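Local coordinates for protein 2-dehydro-3-deoxy-D-arabinonate dehydratase (Sulfolobus solfataricus, PDB 2Q1D) that catalyses the metal-dependent (magnesium or calcium) dehydration of 2-dehydro-3-deoxy-D-arabinonate to 2,5-dioxopentanoate in a pentose oxidation pathway, working as a homotetramer, at residues P142-A147 against I208-V213. Sequence-based numbering, arbitrary orientation.
Sequences PEPELA and ITLKIV. With MG (magnesium ion), chain B; DO4 (2,5-dioxopentanoic acid), chain C.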
loop_
_atom_site.group_PDB
_atom_site.type_symbol
_atom_site.label_atom_id
_atom_site.label_comp_id
_atom_site.label_asym_id
_atom_site.label_seq_id
_atom_site.Cartn_x
_atom_site.Cartn_y
_atom_site.Cartn_z
ATOM N N PRO A 142 1.111 29.216 27.191
ATOM C CA PRO A 142 0.206 28.780 26.153
ATOM C C PRO A 142 -0.353 30.001 25.446
ATOM O O PRO A 142 -0.546 31.034 26.091
ATOM C CB PRO A 142 -0.895 28.068 26.936
ATOM C CG PRO A 142 -0.895 28.712 28.268
ATOM C CD PRO A 142 0.511 29.112 28.536
ATOM N N GLU A 143 -0.587 29.887 24.137
ATOM C CA GLU A 143 -1.183 30.963 23.346
ATOM C C GLU A 143 -2.493 30.487 22.693
ATOM O O GLU A 143 -2.475 29.797 21.671
ATOM C CB GLU A 143 -0.197 31.497 22.298
ATOM C CG GLU A 143 1.195 31.924 22.818
ATOM C CD GLU A 143 1.971 32.821 21.827
ATOM O OE1 GLU A 143 3.020 33.379 22.208
ATOM O OE2 GLU A 143 1.540 32.987 20.665
ATOM N N PRO A 144 -3.639 30.840 23.298
ATOM C CA PRO A 144 -4.973 30.452 22.821
ATOM C C PRO A 144 -5.349 31.205 21.558
ATOM O O PRO A 144 -5.369 32.444 21.562
ATOM C CB PRO A 144 -5.888 30.902 23.955
ATOM C CG PRO A 144 -5.153 32.058 24.581
ATOM C CD PRO A 144 -3.708 31.661 24.519
ATOM N N GLU A 145 -5.656 30.482 20.484
ATOM C CA GLU A 145 -5.872 31.123 19.191
ATOM C C GLU A 145 -6.951 30.443 18.395
ATOM O O GLU A 145 -7.134 29.238 18.511
ATOM C CB GLU A 145 -4.575 31.091 18.392
ATOM C CG GLU A 145 -3.371 31.564 19.184
ATOM C CD GLU A 145 -2.123 31.721 18.348
ATOM O OE1 GLU A 145 -1.054 32.008 18.945
ATOM O OE2 GLU A 145 -2.207 31.570 17.102
ATOM N N LEU A 146 -7.666 31.222 17.588
ATOM C CA LEU A 146 -8.543 30.676 16.544
ATOM C C LEU A 146 -7.674 30.138 15.412
ATOM O O LEU A 146 -6.726 30.805 14.963
ATOM C CB LEU A 146 -9.479 31.752 15.987
ATOM C CG LEU A 146 -10.481 31.322 14.914
ATOM C CD1 LEU A 146 -11.481 30.330 15.473
ATOM C CD2 LEU A 146 -11.207 32.514 14.327
ATOM N N ALA A 147 -7.983 28.936 14.951
ATOM C CA ALA A 147 -7.214 28.335 13.874
ATOM C C ALA A 147 -8.123 27.936 12.717
ATOM O O ALA A 147 -9.296 27.582 12.919
ATOM C CB ALA A 147 -6.454 27.149 14.388
ATOM N N ILE A 208 -12.744 33.913 23.159
ATOM C CA ILE A 208 -11.631 33.014 23.456
ATOM C C ILE A 208 -11.267 33.188 24.937
ATOM O O ILE A 208 -11.112 34.318 25.417
ATOM C CB ILE A 208 -10.402 33.293 22.527
ATOM C CG1 ILE A 208 -10.814 33.243 21.052
ATOM C CG2 ILE A 208 -9.231 32.324 22.816
ATOM C CD1 ILE A 208 -9.708 33.602 20.099
ATOM N N THR A 209 -11.127 32.075 25.655
ATOM C CA THR A 209 -10.928 32.114 27.097
ATOM C C THR A 209 -9.866 31.132 27.522
ATOM O O THR A 209 -10.021 29.930 27.306
ATOM C CB THR A 209 -12.227 31.738 27.814
ATOM O OG1 THR A 209 -13.268 32.615 27.379
ATOM C CG2 THR A 209 -12.069 31.816 29.335
ATOM N N LEU A 210 -8.799 31.638 28.139
ATOM C CA LEU A 210 -7.749 30.774 28.685
ATOM C C LEU A 210 -7.882 30.652 30.208
ATOM O O LEU A 210 -8.110 31.651 30.889
ATOM C CB LEU A 210 -6.352 31.288 28.288
ATOM C CG LEU A 210 -5.084 30.705 28.941
ATOM C CD1 LEU A 210 -4.881 29.237 28.634
ATOM C CD2 LEU A 210 -3.855 31.491 28.533
ATOM N N LYS A 211 -7.785 29.426 30.724
ATOM C CA LYS A 211 -7.608 29.166 32.157
ATOM C C LYS A 211 -6.383 28.275 32.297
ATOM O O LYS A 211 -6.192 27.356 31.496
ATOM C CB LYS A 211 -8.802 28.424 32.740
ATOM C CG LYS A 211 -10.120 29.196 32.779
ATOM C CD LYS A 211 -11.326 28.282 33.130
ATOM C CE LYS A 211 -11.040 27.398 34.367
ATOM N NZ LYS A 211 -12.147 26.442 34.725
ATOM N N ILE A 212 -5.533 28.555 33.284
ATOM C CA ILE A 212 -4.481 27.605 33.673
ATOM C C ILE A 212 -4.837 27.068 35.064
ATOM O O ILE A 212 -5.279 27.832 35.927
ATOM C CB ILE A 212 -3.072 28.229 33.661
ATOM C CG1 ILE A 212 -2.807 28.916 32.308
ATOM C CG2 ILE A 212 -2.017 27.162 34.002
ATOM C CD1 ILE A 212 -1.537 29.766 32.234
ATOM N N VAL A 213 -4.678 25.761 35.274
ATOM C CA VAL A 213 -5.064 25.131 36.536
ATOM C C VAL A 213 -3.881 24.415 37.187
ATOM O O VAL A 213 -3.316 23.485 36.605
ATOM C CB VAL A 213 -6.272 24.180 36.348
ATOM C CG1 VAL A 213 -6.544 23.355 37.629
ATOM C CG2 VAL A 213 -7.500 24.967 35.909
HETATM MG MG MG B . 0.969 32.563 18.461
HETATM O O3 DO4 C . 6.665 36.262 18.500
HETATM C C5 DO4 C . 5.987 36.121 17.498
HETATM C C4 DO4 C . 4.797 35.193 17.536
HETATM C C3 DO4 C . 3.536 35.995 17.838
HETATM C C2 DO4 C . 2.400 35.029 18.064
HETATM O O5 DO4 C . 2.601 33.822 18.019
HETATM C C1 DO4 C . 1.047 35.503 18.340
HETATM O O1 DO4 C . 0.809 36.734 18.380
HETATM O O2 DO4 C . 0.157 34.635 18.523
HETATM O O HOH W 1 0.258 32.137 16.592
#
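Two puckered proline rings of 142-147 meet 208-213, Pro142 with its CG corner and Pro144 with CB, CG and CD, while the flat carboxylates of Glu143 and Glu145 face a metal on the other side of the segment. Leu210 crosses each ring at about a right angle: its CB lies 4.0 Å from Pro144 CG, and CD1 comes within 4.0 Å of Pro142 CG. With CG anti to the backbone N (chi1 169°), its two methyls straddle Pro142 CG, and CD2 also lies against Pro144 CD. Ile212 CD1 approaches Pro142 CG from further along the strand, at 4.2 Å, while Ile208 CG2 packs against Pro144 CB at 3.8 Å and its CD1 lies 4.0 Å from Leu146 N. Strand 144-147 runs over 208-213 at 144° with the axes 7.4 Å apart, an apolar interface between layers of the FAH-family C-terminal fold rather than neighbouring strands of one sheet. Val272, Ile274 and Ile276 of strand 271-276, the neighbour of 207-214 in its sheet, touch the same side chains.

Glu143 and Glu145 are each extended beyond CG, so that one short segment gives prolines to the core and carboxylates to the active site. Magnesium is held by Glu143 OE2 at 2.3 Å and Glu145 OE1 at 2.1 Å, together with Asp164, a water and two oxygens of 2,5-dioxopentanoic acid, O5 and O2. The second oxygen of Glu145, OE2, is hydrogen-bonded to Thr253 OG1 and Gly255 N, which helps fix the rotation of that carboxylate. Thr256, whose backbone N binds the ligand, is hydrogen-bonded through OG1 to Pro144 O.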